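Local atomic coordinates of Cap5O (Staphylococcus aureus, PDB entry 3OJL), a protein that probably oxidises a UDP-sugar with NAD, as related nucleotide-sugar dehydrogenases do with theirs, for capsular polysaccharide synthesis. Residues 317-322 with 376-381; 388-393 with 408-413; 240-245 with 422-427; 93-98 with 274-279. All blocks are in the same frame, centred on the assembly; numbering follows the deposited sequence.

Contacts 1 to 3 lie on the same side of the chain's centre, and contact 4 lies apart. Contact 1 pairs two strands of the five-stranded parallel sheet of the UDP-binding domain. Contact 2, about 14 Å away between centres, joins two loops beside that sheet and touches contact 1 where Ile380 packs on Val409 and Val410. Contact 3 ties the segment after strand 418-420, the last of that sheet, to the start of helix 243-250 in the central domain, and contacts 1 and 2 are nested inside the loop it closes. Contact 4, centred about 33 to 39 Å from the others, joins the central domain to the NAD-binding domain; along the chain its segments alternate with those of contact 3.

Contact 1 (317-322 with 376-381); sequences KVTVFG and SLVLIL
The Rossmann-like parallel sheet of the UDP-binding domain has its topological switch here, where strand 317-321 lies between strands 351-353 and 378-380 and Thr319, Val320 and Phe321 pair with Val378, Leu379 and Ile380. Five backbone hydrogen bonds run from Lys317 to Leu381: Ser376 N donates to Lys317 O (2.6 Å), Thr319 N to Leu377 O (2.7 Å), Leu379 N to Thr319 O (2.9 Å), and Phe321 N reaches Leu379 O (3.0 Å) with a straight N-H, although it comes in 50° out of that carbonyl plane. Leu381 N closes on Phe321 O. On one face Val378 CG1 sits over the Phe321 ring, 3.6 Å from its centroid, while Val378 CG2 lies alongside Thr319 CG2. Helix 368-372 packs on this side. On the other face Val320 CG1 meets Leu381 CD1 (3.7 Å) at about a right angle, and helix 286-312 packs on Leu379. Backbone polarity is thus largely spent within the sheet, leaving mostly apolar side chains on both faces for the flanking helices.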
loop_
_atom_site.group_PDB
_atom_site.type_symbol
_atom_site.label_atom_id
_atom_site.label_comp_id
_atom_site.label_asym_id
_atom_site.label_seq_id
_atom_site.Cartn_x
_atom_site.Cartn_y
_atom_site.Cartn_z
ATOM N N LYS A 317 -8.300 -28.871 24.655
ATOM C CA LYS A 317 -7.994 -27.559 25.209
ATOM C C LYS A 317 -7.027 -26.739 24.363
ATOM O O LYS A 317 -6.048 -27.267 23.834
ATOM C CB LYS A 317 -7.505 -27.664 26.663
ATOM C CG LYS A 317 -7.710 -26.387 27.478
ATOM C CD LYS A 317 -6.835 -26.354 28.722
ATOM C CE LYS A 317 -7.304 -25.347 29.742
ATOM N NZ LYS A 317 -6.343 -25.188 30.866
ATOM N N VAL A 318 -7.338 -25.439 24.239
ATOM C CA VAL A 318 -6.552 -24.433 23.539
ATOM C C VAL A 318 -6.554 -23.168 24.372
ATOM O O VAL A 318 -7.609 -22.731 24.818
ATOM C CB VAL A 318 -6.954 -24.212 22.047
ATOM C CG1 VAL A 318 -8.440 -23.912 21.880
ATOM C CG2 VAL A 318 -6.102 -23.130 21.379
ATOM N N THR A 319 -5.366 -22.618 24.640
ATOM C CA THR A 319 -5.246 -21.389 25.419
ATOM C C THR A 319 -4.925 -20.181 24.571
ATOM O O THR A 319 -3.877 -20.126 23.934
ATOM C CB THR A 319 -4.401 -21.538 26.687
ATOM O OG1 THR A 319 -4.304 -20.268 27.339
ATOM C CG2 THR A 319 -3.039 -22.085 26.427
ATOM N N VAL A 320 -5.851 -19.217 24.559
ATOM C CA VAL A 320 -5.697 -17.966 23.841
ATOM C C VAL A 320 -4.798 -17.087 24.682
ATOM O O VAL A 320 -4.942 -17.032 25.900
ATOM C CB VAL A 320 -7.071 -17.333 23.495
ATOM C CG1 VAL A 320 -7.015 -15.809 23.419
ATOM C CG2 VAL A 320 -7.630 -17.924 22.203
ATOM N N PHE A 321 -3.818 -16.478 24.033
ATOM C CA PHE A 321 -2.856 -15.580 24.646
ATOM C C PHE A 321 -3.063 -14.201 24.012
ATOM O O PHE A 321 -2.582 -13.940 22.909
ATOM C CB PHE A 321 -1.433 -16.101 24.397
ATOM C CG PHE A 321 -0.772 -16.913 25.492
ATOM C CD1 PHE A 321 0.575 -16.730 25.794
ATOM C CD2 PHE A 321 -1.485 -17.881 26.202
ATOM C CE1 PHE A 321 1.195 -17.490 26.789
ATOM C CE2 PHE A 321 -0.864 -18.632 27.210
ATOM C CZ PHE A 321 0.471 -18.427 27.496
ATOM N N GLY A 322 -3.836 -13.360 24.692
ATOM C CA GLY A 322 -4.153 -12.016 24.232
ATOM C C GLY A 322 -5.588 -11.885 23.778
ATOM O O GLY A 322 -6.060 -12.670 22.950
ATOM N N SER A 376 -3.695 -28.321 24.426
ATOM C CA SER A 376 -3.022 -28.880 23.251
ATOM C C SER A 376 -2.595 -27.827 22.192
ATOM O O SER A 376 -2.110 -28.213 21.122
ATOM C CB SER A 376 -3.835 -30.021 22.652
ATOM O OG SER A 376 -3.910 -31.069 23.601
ATOM N N LEU A 377 -2.747 -26.501 22.519
ATOM C CA LEU A 377 -2.353 -25.338 21.701
ATOM C C LEU A 377 -2.406 -24.003 22.460
ATOM O O LEU A 377 -3.316 -23.767 23.251
ATOM C CB LEU A 377 -3.154 -25.244 20.372
ATOM C CG LEU A 377 -2.731 -24.173 19.337
ATOM C CD1 LEU A 377 -1.402 -24.508 18.697
ATOM C CD2 LEU A 377 -3.794 -23.990 18.278
ATOM N N VAL A 378 -1.418 -23.139 22.195
ATOM C CA VAL A 378 -1.335 -21.770 22.685
ATOM C C VAL A 378 -1.516 -20.911 21.428
ATOM O O VAL A 378 -0.639 -20.886 20.557
ATOM C CB VAL A 378 -0.022 -21.431 23.441
ATOM C CG1 VAL A 378 0.141 -19.925 23.629
ATOM C CG2 VAL A 378 0.039 -22.135 24.784
ATOM N N LEU A 379 -2.669 -20.255 21.324
ATOM C CA LEU A 379 -3.033 -19.391 20.212
ATOM C C LEU A 379 -2.734 -17.938 20.599
ATOM O O LEU A 379 -3.617 -17.270 21.134
ATOM C CB LEU A 379 -4.549 -19.559 19.935
ATOM C CG LEU A 379 -5.086 -19.752 18.504
ATOM C CD1 LEU A 379 -6.474 -19.174 18.394
ATOM C CD2 LEU A 379 -4.207 -19.097 17.445
ATOM N N ILE A 380 -1.503 -17.448 20.346
ATOM C CA ILE A 380 -1.130 -16.053 20.631
ATOM C C ILE A 380 -1.835 -15.110 19.640
ATOM O O ILE A 380 -1.654 -15.236 18.427
ATOM C CB ILE A 380 0.394 -15.826 20.671
ATOM C CG1 ILE A 380 1.073 -16.792 21.653
ATOM C CG2 ILE A 380 0.720 -14.362 21.012
ATOM C CD1 ILE A 380 2.527 -17.020 21.383
ATOM N N LEU A 381 -2.642 -14.173 20.173
ATOM C CA LEU A 381 -3.455 -13.249 19.390
ATOM C C LEU A 381 -3.138 -11.764 19.589
ATOM O O LEU A 381 -3.582 -10.944 18.784
ATOM C CB LEU A 381 -4.952 -13.530 19.600
ATOM C CG LEU A 381 -5.430 -14.976 19.447
ATOM C CD1 LEU A 381 -6.885 -15.094 19.774
ATOM C CD2 LEU A 381 -5.181 -15.515 18.050
#

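Contact 2 (388-393 with 408-413); sequences KNLSDS and NVVKSS
No aromatic ring takes part; the flat groups between Lys388-Leu390 and Lys411-Ser412 are peptide carbonyls. They join two loops beside the parallel sheet of the Rossmann-like UDP-binding domain, those following strands 378-380 and 402-405. The carbonyl of Lys388 takes Lys411 N at 2.9 Å, tilted 16° from its plane, and a weak second bond from Ser412 N, so that one oxygen faces two successive N-H groups, the second only weakly. The carboxylate of Asp392 works beyond the two loops, its OD2 accepting the backbone N-H groups of Glu415, Asp416 and Val417. Lys388 CA makes a CA-H...O contact with Val409 O (3.3 Å), and the Lys388 side chain crosses that of Val409 at about a right angle. Deeper in, Leu390 CD1 meets Val410 CG2 (4.2 Å), while Val409 and Val410 rest on Ile380 of the neighbouring strand. At the outer side the Lys388 and Lys411 chains run side by side the same way, with their NZ atoms 3.6 Å apart, a proximity of like charge that probably costs some energy. Ser412 chi1, 43°, sets OG between its own N and carbonyl carbon, and from there Ser412 OG donates to Leu390 O at 2.7 Å, tilted 26° from that carbonyl plane.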
loop_
_atom_site.group_PDB
_atom_site.type_symbol
_atom_site.label_atom_id
_atom_site.label_comp_id
_atom_site.label_asym_id
_atom_site.label_seq_id
_atom_site.Cartn_x
_atom_site.Cartn_y
_atom_site.Cartn_z
ATOM N N LYS A 388 7.081 -11.666 24.115
ATOM C CA LYS A 388 8.341 -11.559 23.351
ATOM C C LYS A 388 9.387 -12.574 23.799
ATOM O O LYS A 388 10.078 -13.157 22.962
ATOM C CB LYS A 388 8.927 -10.136 23.414
ATOM C CG LYS A 388 8.100 -9.083 22.677
ATOM C CD LYS A 388 8.747 -7.698 22.717
ATOM C CE LYS A 388 8.039 -6.659 21.866
ATOM N NZ LYS A 388 8.233 -6.862 20.401
ATOM N N ASN A 389 9.480 -12.792 25.125
ATOM C CA ASN A 389 10.396 -13.733 25.771
ATOM C C ASN A 389 9.582 -14.791 26.508
ATOM O O ASN A 389 8.898 -14.481 27.487
ATOM C CB ASN A 389 11.339 -12.997 26.735
ATOM C CG ASN A 389 12.051 -11.827 26.109
ATOM O OD1 ASN A 389 12.934 -11.993 25.260
ATOM N ND2 ASN A 389 11.660 -10.617 26.492
ATOM N N LEU A 390 9.612 -16.026 25.994
ATOM C CA LEU A 390 8.921 -17.187 26.559
ATOM C C LEU A 390 9.801 -18.415 26.360
ATOM O O LEU A 390 10.348 -18.609 25.270
ATOM C CB LEU A 390 7.530 -17.403 25.913
ATOM C CG LEU A 390 6.356 -16.531 26.410
ATOM C CD1 LEU A 390 5.242 -16.501 25.395
ATOM C CD2 LEU A 390 5.788 -17.040 27.724
ATOM N N SER A 391 9.979 -19.209 27.424
ATOM C CA SER A 391 10.790 -20.425 27.401
ATOM C C SER A 391 9.891 -21.668 27.469
ATOM O O SER A 391 8.679 -21.530 27.657
ATOM C CB SER A 391 11.818 -20.411 28.534
ATOM O OG SER A 391 11.221 -20.324 29.819
ATOM N N ASP A 392 10.479 -22.879 27.303
ATOM C CA ASP A 392 9.762 -24.163 27.356
ATOM C C ASP A 392 9.128 -24.425 28.733
ATOM O O ASP A 392 8.167 -25.197 28.822
ATOM C CB ASP A 392 10.694 -25.329 26.979
ATOM C CG ASP A 392 11.374 -25.179 25.633
ATOM O OD1 ASP A 392 12.267 -24.304 25.511
ATOM O OD2 ASP A 392 11.047 -25.960 24.714
ATOM N N SER A 393 9.678 -23.775 29.791
ATOM C CA SER A 393 9.242 -23.866 31.185
ATOM C C SER A 393 7.818 -23.336 31.398
ATOM O O SER A 393 7.054 -23.938 32.163
ATOM C CB SER A 393 10.232 -23.162 32.107
ATOM O OG SER A 393 10.239 -23.784 33.381
ATOM N N ASN A 408 3.467 -12.879 15.543
ATOM C CA ASN A 408 4.920 -13.089 15.443
ATOM C C ASN A 408 5.654 -12.261 16.506
ATOM O O ASN A 408 6.560 -11.466 16.211
ATOM C CB ASN A 408 5.436 -12.827 14.021
ATOM C CG ASN A 408 6.878 -13.227 13.747
ATOM O OD1 ASN A 408 7.412 -14.205 14.297
ATOM N ND2 ASN A 408 7.522 -12.491 12.839
ATOM N N VAL A 409 5.194 -12.425 17.752
ATOM C CA VAL A 409 5.708 -11.708 18.910
ATOM C C VAL A 409 6.850 -12.469 19.605
ATOM O O VAL A 409 7.817 -11.849 20.061
ATOM C CB VAL A 409 4.550 -11.261 19.845
ATOM C CG1 VAL A 409 3.895 -12.438 20.567
ATOM C CG2 VAL A 409 5.000 -10.180 20.819
ATOM N N VAL A 410 6.756 -13.805 19.627
ATOM C CA VAL A 410 7.751 -14.693 20.223
ATOM C C VAL A 410 9.091 -14.564 19.495
ATOM O O VAL A 410 9.213 -14.932 18.323
ATOM C CB VAL A 410 7.248 -16.155 20.320
ATOM C CG1 VAL A 410 8.384 -17.114 20.655
ATOM C CG2 VAL A 410 6.136 -16.277 21.341
ATOM N N LYS A 411 10.074 -14.011 20.191
ATOM C CA LYS A 411 11.406 -13.836 19.631
ATOM C C LYS A 411 12.380 -14.888 20.188
ATOM O O LYS A 411 13.351 -15.237 19.510
ATOM C CB LYS A 411 11.921 -12.406 19.838
ATOM C CG LYS A 411 11.019 -11.331 19.233
ATOM C CD LYS A 411 10.897 -10.181 20.177
ATOM C CE LYS A 411 11.805 -9.031 19.823
ATOM N NZ LYS A 411 11.654 -7.899 20.779
ATOM N N SER A 412 12.087 -15.433 21.394
ATOM C CA SER A 412 12.900 -16.447 22.082
ATOM C C SER A 412 12.981 -17.825 21.369
ATOM O O SER A 412 12.246 -18.072 20.403
ATOM C CB SER A 412 12.481 -16.584 23.546
ATOM O OG SER A 412 11.072 -16.582 23.709
ATOM N N SER A 413 13.902 -18.703 21.844
ATOM C CA SER A 413 14.180 -20.037 21.290
ATOM C C SER A 413 13.542 -21.199 22.074
ATOM O O SER A 413 13.527 -21.165 23.311
ATOM C CB SER A 413 15.687 -20.248 21.180
ATOM O OG SER A 413 16.337 -19.944 22.405
#

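Contact 3 (240-245 with 422-427); sequences NINVLD and YGNIFN
Phe426 packs its ring on the backbone of Asn240, the residue of positive phi in the Schellman motif that follows helix 208-238, and this belongs to the close part of the contact. Asn240 CA makes a CH-pi contact over one ring face, 3.7 Å from the Phe426 centroid; Asn424 O lies over the opposite face. A chi1 of 51° sets Phe426 CG between its own N and carbonyl carbon and brings the ring over Asn240. Equally close are Asn242, at the N-cap of helix 243-250, and Gly423, their CA atoms 3.9 Å apart. Packing is looser one turn on: Val243 CG1 stands 4.1 Å from Tyr422 CB, and Leu244 CD1 is 4.0 Å from Gly423 N. The partly exposed Asn240 amide crosses the ring with planes 40° apart, whereas Tyr422 is buried, its OH bonded to Gly262 O. The contact thus rests largely on CH-pi and van der Waals packing, while the Asn240 carbonyl oxygen accepts a bond from Arg209 of the second subunit.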
loop_
_atom_site.group_PDB
_atom_site.type_symbol
_atom_site.label_atom_id
_atom_site.label_comp_id
_atom_site.label_asym_id
_atom_site.label_seq_id
_atom_site.Cartn_x
_atom_site.Cartn_y
_atom_site.Cartn_z
ATOM N N ASN A 240 3.507 -23.461 0.528
ATOM C CA ASN A 240 4.603 -23.886 1.412
ATOM C C ASN A 240 5.796 -22.920 1.391
ATOM O O ASN A 240 6.964 -23.344 1.381
ATOM C CB ASN A 240 4.999 -25.356 1.196
ATOM C CG ASN A 240 4.078 -26.319 1.903
ATOM O OD1 ASN A 240 2.845 -26.219 1.874
ATOM N ND2 ASN A 240 4.663 -27.278 2.567
ATOM N N ILE A 241 5.461 -21.600 1.405
ATOM C CA ILE A 241 6.374 -20.460 1.399
ATOM C C ILE A 241 6.188 -19.693 2.743
ATOM O O ILE A 241 5.062 -19.584 3.225
ATOM C CB ILE A 241 6.109 -19.587 0.127
ATOM C CG1 ILE A 241 6.407 -20.372 -1.162
ATOM C CG2 ILE A 241 6.899 -18.301 0.144
ATOM C CD1 ILE A 241 5.871 -19.778 -2.451
ATOM N N ASN A 242 7.286 -19.207 3.358
ATOM C CA ASN A 242 7.223 -18.435 4.598
ATOM C C ASN A 242 6.891 -16.961 4.260
ATOM O O ASN A 242 7.777 -16.218 3.820
ATOM C CB ASN A 242 8.544 -18.517 5.372
ATOM C CG ASN A 242 8.493 -18.006 6.791
ATOM O OD1 ASN A 242 8.742 -18.753 7.732
ATOM N ND2 ASN A 242 8.205 -16.746 7.019
ATOM N N VAL A 243 5.628 -16.538 4.487
ATOM C CA VAL A 243 5.166 -15.169 4.217
ATOM C C VAL A 243 6.050 -14.114 4.913
ATOM O O VAL A 243 6.421 -13.118 4.284
ATOM C CB VAL A 243 3.633 -14.989 4.490
ATOM C CG1 VAL A 243 3.281 -15.205 5.960
ATOM C CG2 VAL A 243 3.123 -13.639 3.995
ATOM N N LEU A 244 6.424 -14.365 6.179
ATOM C CA LEU A 244 7.212 -13.427 6.984
ATOM C C LEU A 244 8.608 -13.174 6.446
ATOM O O LEU A 244 9.050 -12.017 6.401
ATOM C CB LEU A 244 7.212 -13.825 8.458
ATOM C CG LEU A 244 5.823 -14.045 9.063
ATOM C CD1 LEU A 244 5.914 -14.756 10.369
ATOM C CD2 LEU A 244 5.060 -12.743 9.212
ATOM N N ASP A 245 9.276 -14.244 5.977
ATOM C CA ASP A 245 10.599 -14.187 5.354
ATOM C C ASP A 245 10.494 -13.455 4.017
ATOM O O ASP A 245 11.348 -12.627 3.706
ATOM C CB ASP A 245 11.157 -15.614 5.153
ATOM C CG ASP A 245 11.608 -16.324 6.416
ATOM O OD1 ASP A 245 12.005 -15.622 7.395
ATOM O OD2 ASP A 245 11.628 -17.577 6.413
ATOM N N TYR A 422 2.869 -17.509 11.022
ATOM C CA TYR A 422 2.018 -17.499 9.840
ATOM C C TYR A 422 2.908 -18.001 8.663
ATOM O O TYR A 422 2.391 -18.357 7.600
ATOM C CB TYR A 422 1.485 -16.090 9.551
ATOM C CG TYR A 422 0.083 -15.793 10.045
ATOM C CD1 TYR A 422 -0.924 -16.753 9.971
ATOM C CD2 TYR A 422 -0.269 -14.514 10.462
ATOM C CE1 TYR A 422 -2.228 -16.463 10.364
ATOM C CE2 TYR A 422 -1.573 -14.207 10.838
ATOM C CZ TYR A 422 -2.545 -15.188 10.802
ATOM O OH TYR A 422 -3.821 -14.884 11.188
ATOM N N GLY A 423 4.227 -18.053 8.899
ATOM C CA GLY A 423 5.222 -18.530 7.948
ATOM C C GLY A 423 5.709 -19.961 8.132
ATOM O O GLY A 423 6.575 -20.403 7.372
ATOM N N ASN A 424 5.153 -20.718 9.111
ATOM C CA ASN A 424 5.560 -22.100 9.408
ATOM C C ASN A 424 4.406 -23.068 9.432
ATOM O O ASN A 424 4.620 -24.261 9.235
ATOM C CB ASN A 424 6.244 -22.157 10.777
ATOM C CG ASN A 424 7.593 -21.495 10.829
ATOM O OD1 ASN A 424 8.507 -21.820 10.059
ATOM N ND2 ASN A 424 7.762 -20.568 11.760
ATOM N N ILE A 425 3.197 -22.566 9.705
ATOM C CA ILE A 425 1.987 -23.360 9.908
ATOM C C ILE A 425 1.698 -24.523 8.922
ATOM O O ILE A 425 1.166 -25.552 9.353
ATOM C CB ILE A 425 0.764 -22.493 10.328
ATOM C CG1 ILE A 425 -0.328 -23.301 11.063
ATOM C CG2 ILE A 425 0.224 -21.620 9.207
ATOM C CD1 ILE A 425 0.104 -23.933 12.392
ATOM N N PHE A 426 2.135 -24.398 7.649
ATOM C CA PHE A 426 2.005 -25.436 6.607
ATOM C C PHE A 426 2.846 -26.680 6.918
ATOM O O PHE A 426 2.614 -27.737 6.321
ATOM C CB PHE A 426 2.380 -24.894 5.213
ATOM C CG PHE A 426 3.704 -24.178 5.128
ATOM C CD1 PHE A 426 4.881 -24.883 4.935
ATOM C CD2 PHE A 426 3.773 -22.797 5.230
ATOM C CE1 PHE A 426 6.104 -24.219 4.858
ATOM C CE2 PHE A 426 4.992 -22.133 5.157
ATOM C CZ PHE A 426 6.153 -22.847 4.968
ATOM N N ASN A 427 3.842 -26.539 7.825
ATOM C CA ASN A 427 4.710 -27.632 8.271
ATOM C C ASN A 427 3.994 -28.606 9.225
ATOM O O ASN A 427 4.473 -29.724 9.408
ATOM C CB ASN A 427 6.021 -27.100 8.864
ATOM C CG ASN A 427 7.039 -26.632 7.851
ATOM O OD1 ASN A 427 7.152 -27.166 6.740
ATOM N ND2 ASN A 427 7.849 -25.660 8.234
#

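Contact 4 (93-98 with 274-279); sequences TPNNDD and PYFIIA. With NAD (nicotinamide-adenine-dinucleotide), chain C.
The contact belongs to the NAD site: Thr93, in the loop after strand 86-89 of the Rossmann domain, binds the nicotinamide ribose with one flank and meets Phe276 of the central domain with the other. Thr93 N donates to O3D of NAD (2.8 Å), and Thr93 OG1 shares a hydrogen bond with the ribose O2D at 2.6 Å. A chi1 of 58° sets OG1 between the backbone N and the carbonyl carbon, so that N and OG1 can reach neighbouring ribose hydroxyls. OG1 is further bonded to Thr130 O, a second tie that fixes its rotation. Thr93 O lies in the plane of the Phe276 ring, at its edge, 3.7 Å from Phe276 CZ. Asn95 OD1 approaches the same ring at its edge, 3.1 Å from Phe276 CE2, with amide and ring planes 34° apart. The amide's other end turns to Tyr275, Asn95 ND2 being 3.4 Å from Tyr275 CB, and there the two planes stand 78° apart. The Phe276 ring thus offers its edge to a carbonyl and an amide oxygen. Tyr275 OH bonds Asn296 of helix 286-312. Helix 274-278 lies against helices 208-238 and 286-312 through Pro274 and Ile277, and Ile277 also packs on Ile235 of the second subunit.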
loop_
_atom_site.group_PDB
_atom_site.type_symbol
_atom_site.label_atom_id
_atom_site.label_comp_id
_atom_site.label_asym_id
_atom_site.label_seq_id
_atom_site.Cartn_x
_atom_site.Cartn_y
_atom_site.Cartn_z
ATOM N N THR A 93 -18.717 9.358 16.409
ATOM C CA THR A 93 -19.190 9.108 15.054
ATOM C C THR A 93 -19.271 7.605 14.838
ATOM O O THR A 93 -18.303 6.973 14.422
ATOM C CB THR A 93 -18.403 9.865 13.994
ATOM O OG1 THR A 93 -17.029 9.508 14.084
ATOM C CG2 THR A 93 -18.579 11.354 14.105
ATOM N N PRO A 94 -20.417 7.004 15.189
ATOM C CA PRO A 94 -20.557 5.552 15.001
ATOM C C PRO A 94 -20.702 5.133 13.536
ATOM O O PRO A 94 -20.902 5.961 12.656
ATOM C CB PRO A 94 -21.802 5.197 15.819
ATOM C CG PRO A 94 -22.539 6.464 16.010
ATOM C CD PRO A 94 -21.648 7.626 15.728
ATOM N N ASN A 95 -20.577 3.835 13.286
ATOM C CA ASN A 95 -20.749 3.245 11.974
ATOM C C ASN A 95 -22.197 2.798 11.884
ATOM O O ASN A 95 -22.610 1.872 12.610
ATOM C CB ASN A 95 -19.800 2.051 11.776
ATOM C CG ASN A 95 -18.491 2.419 11.130
ATOM O OD1 ASN A 95 -17.743 3.271 11.616
ATOM N ND2 ASN A 95 -18.177 1.773 10.026
ATOM N N ASN A 96 -22.982 3.494 11.026
ATOM C CA ASN A 96 -24.389 3.194 10.774
ATOM C C ASN A 96 -24.558 1.695 10.502
ATOM O O ASN A 96 -23.756 1.101 9.768
ATOM C CB ASN A 96 -24.937 4.043 9.614
ATOM C CG ASN A 96 -25.451 5.428 10.004
ATOM O OD1 ASN A 96 -25.928 5.661 11.119
ATOM N ND2 ASN A 96 -25.428 6.372 9.070
ATOM N N ASP A 97 -25.558 1.077 11.172
ATOM C CA ASP A 97 -25.884 -0.361 11.132
ATOM C C ASP A 97 -26.008 -0.940 9.710
ATOM O O ASP A 97 -25.871 -2.154 9.523
ATOM C CB ASP A 97 -27.164 -0.659 11.967
ATOM C CG ASP A 97 -27.005 -0.754 13.493
ATOM O OD1 ASP A 97 -28.045 -0.804 14.203
ATOM O OD2 ASP A 97 -25.842 -0.815 13.977
ATOM N N ASP A 98 -26.222 -0.056 8.716
ATOM C CA ASP A 98 -26.406 -0.347 7.294
ATOM C C ASP A 98 -25.355 -1.220 6.576
ATOM O O ASP A 98 -24.351 -1.634 7.165
ATOM C CB ASP A 98 -26.737 0.943 6.509
ATOM C CG ASP A 98 -25.719 2.061 6.609
ATOM O OD1 ASP A 98 -24.555 1.778 6.966
ATOM O OD2 ASP A 98 -26.073 3.215 6.278
ATOM N N PRO A 274 -12.226 3.193 7.005
ATOM C CA PRO A 274 -12.404 2.807 5.588
ATOM C C PRO A 274 -13.859 2.704 5.122
ATOM O O PRO A 274 -14.124 2.773 3.933
ATOM C CB PRO A 274 -11.707 1.454 5.514
ATOM C CG PRO A 274 -11.707 0.940 6.899
ATOM C CD PRO A 274 -11.486 2.146 7.736
ATOM N N TYR A 275 -14.798 2.533 6.056
ATOM C CA TYR A 275 -16.229 2.457 5.754
ATOM C C TYR A 275 -16.848 3.851 5.528
ATOM O O TYR A 275 -17.886 3.950 4.868
ATOM C CB TYR A 275 -16.990 1.705 6.853
ATOM C CG TYR A 275 -16.764 0.206 6.900
ATOM C CD1 TYR A 275 -17.064 -0.601 5.802
ATOM C CD2 TYR A 275 -16.383 -0.423 8.080
ATOM C CE1 TYR A 275 -16.906 -1.986 5.858
ATOM C CE2 TYR A 275 -16.181 -1.800 8.135
ATOM C CZ TYR A 275 -16.462 -2.580 7.028
ATOM O OH TYR A 275 -16.283 -3.939 7.092
ATOM N N PHE A 276 -16.213 4.920 6.039
ATOM C CA PHE A 276 -16.698 6.286 5.842
ATOM C C PHE A 276 -16.505 6.700 4.386
ATOM O O PHE A 276 -17.310 7.486 3.871
ATOM C CB PHE A 276 -16.018 7.266 6.809
ATOM C CG PHE A 276 -16.384 7.153 8.279
ATOM C CD1 PHE A 276 -16.012 8.137 9.183
ATOM C CD2 PHE A 276 -17.090 6.051 8.763
ATOM C CE1 PHE A 276 -16.349 8.027 10.537
ATOM C CE2 PHE A 276 -17.431 5.952 10.110
ATOM C CZ PHE A 276 -17.066 6.941 10.983
ATOM N N ILE A 277 -15.456 6.120 3.710
ATOM C CA ILE A 277 -15.117 6.332 2.288
ATOM C C ILE A 277 -16.044 5.526 1.413
ATOM O O ILE A 277 -16.606 6.106 0.485
ATOM C CB ILE A 277 -13.611 6.076 1.929
ATOM C CG1 ILE A 277 -12.674 7.114 2.577
ATOM C CG2 ILE A 277 -13.369 6.027 0.421
ATOM C CD1 ILE A 277 -11.893 6.498 3.551
ATOM N N ILE A 278 -16.203 4.196 1.700
ATOM C CA ILE A 278 -17.061 3.277 0.932
ATOM C C ILE A 278 -18.440 3.877 0.771
ATOM O O ILE A 278 -18.873 4.053 -0.356
ATOM C CB ILE A 278 -17.144 1.791 1.462
ATOM C CG1 ILE A 278 -15.795 1.034 1.394
ATOM C CG2 ILE A 278 -18.263 0.987 0.744
ATOM C CD1 ILE A 278 -15.726 -0.230 2.318
ATOM N N ALA A 279 -19.108 4.227 1.882
ATOM C CA ALA A 279 -20.479 4.758 1.885
ATOM C C ALA A 279 -20.734 6.008 1.026
ATOM O O ALA A 279 -21.876 6.247 0.627
ATOM C CB ALA A 279 -20.940 4.981 3.297
HETATM P PA NAD C . -16.624 9.211 23.936
HETATM O O1A NAD C . -17.729 8.219 23.967
HETATM O O2A NAD C . -15.560 8.860 24.911
HETATM O O5B NAD C . -17.237 10.661 24.267
HETATM C C5B NAD C . -18.271 11.273 23.536
HETATM C C4B NAD C . -18.960 12.233 24.495
HETATM O O4B NAD C . -19.847 13.059 23.783
HETATM C C3B NAD C . -19.790 11.481 25.534
HETATM O O3B NAD C . -19.466 11.973 26.822
HETATM C C2B NAD C . -21.230 11.810 25.169
HETATM O O2B NAD C . -22.068 11.816 26.305
HETATM C C1B NAD C . -21.060 13.169 24.500
HETATM N N9A NAD C . -22.114 13.494 23.528
HETATM C C8A NAD C . -22.593 12.692 22.541
HETATM N N7A NAD C . -23.494 13.399 21.825
HETATM C C5A NAD C . -23.575 14.650 22.304
HETATM C C6A NAD C . -24.321 15.769 21.918
HETATM N N6A NAD C . -25.086 15.751 20.825
HETATM N N1A NAD C . -24.187 16.945 22.641
HETATM C C2A NAD C . -23.290 16.993 23.705
HETATM N N3A NAD C . -22.548 15.881 24.072
HETATM C C4A NAD C . -22.690 14.726 23.374
HETATM O O3 NAD C . -16.049 9.383 22.448
HETATM P PN NAD C . -14.544 9.882 22.145
HETATM O O1N NAD C . -13.610 8.784 22.523
HETATM O O2N NAD C . -14.357 11.244 22.701
HETATM O O5D NAD C . -14.487 9.972 20.534
HETATM C C5D NAD C . -15.296 10.855 19.798
HETATM C C4D NAD C . -14.983 10.756 18.312
HETATM O O4D NAD C . -13.706 11.275 18.011
HETATM C C3D NAD C . -14.960 9.344 17.736
HETATM O O3D NAD C . -16.237 8.781 17.486
HETATM C C2D NAD C . -14.184 9.575 16.457
HETATM O O2D NAD C . -14.990 10.287 15.547
HETATM C C1D NAD C . -13.122 10.544 16.937
HETATM N N1N NAD C . -11.920 9.776 17.347
HETATM C C2N NAD C . -11.709 9.452 18.666
HETATM C C3N NAD C . -10.580 8.729 19.058
HETATM C C7N NAD C . -10.485 8.251 20.477
HETATM O O7N NAD C . -9.470 8.784 21.298
HETATM N N7N NAD C . -11.369 7.352 20.929
HETATM C C4N NAD C . -9.646 8.328 18.099
HETATM C C5N NAD C . -9.864 8.658 16.756
HETATM C C6N NAD C . -11.012 9.371 16.392
#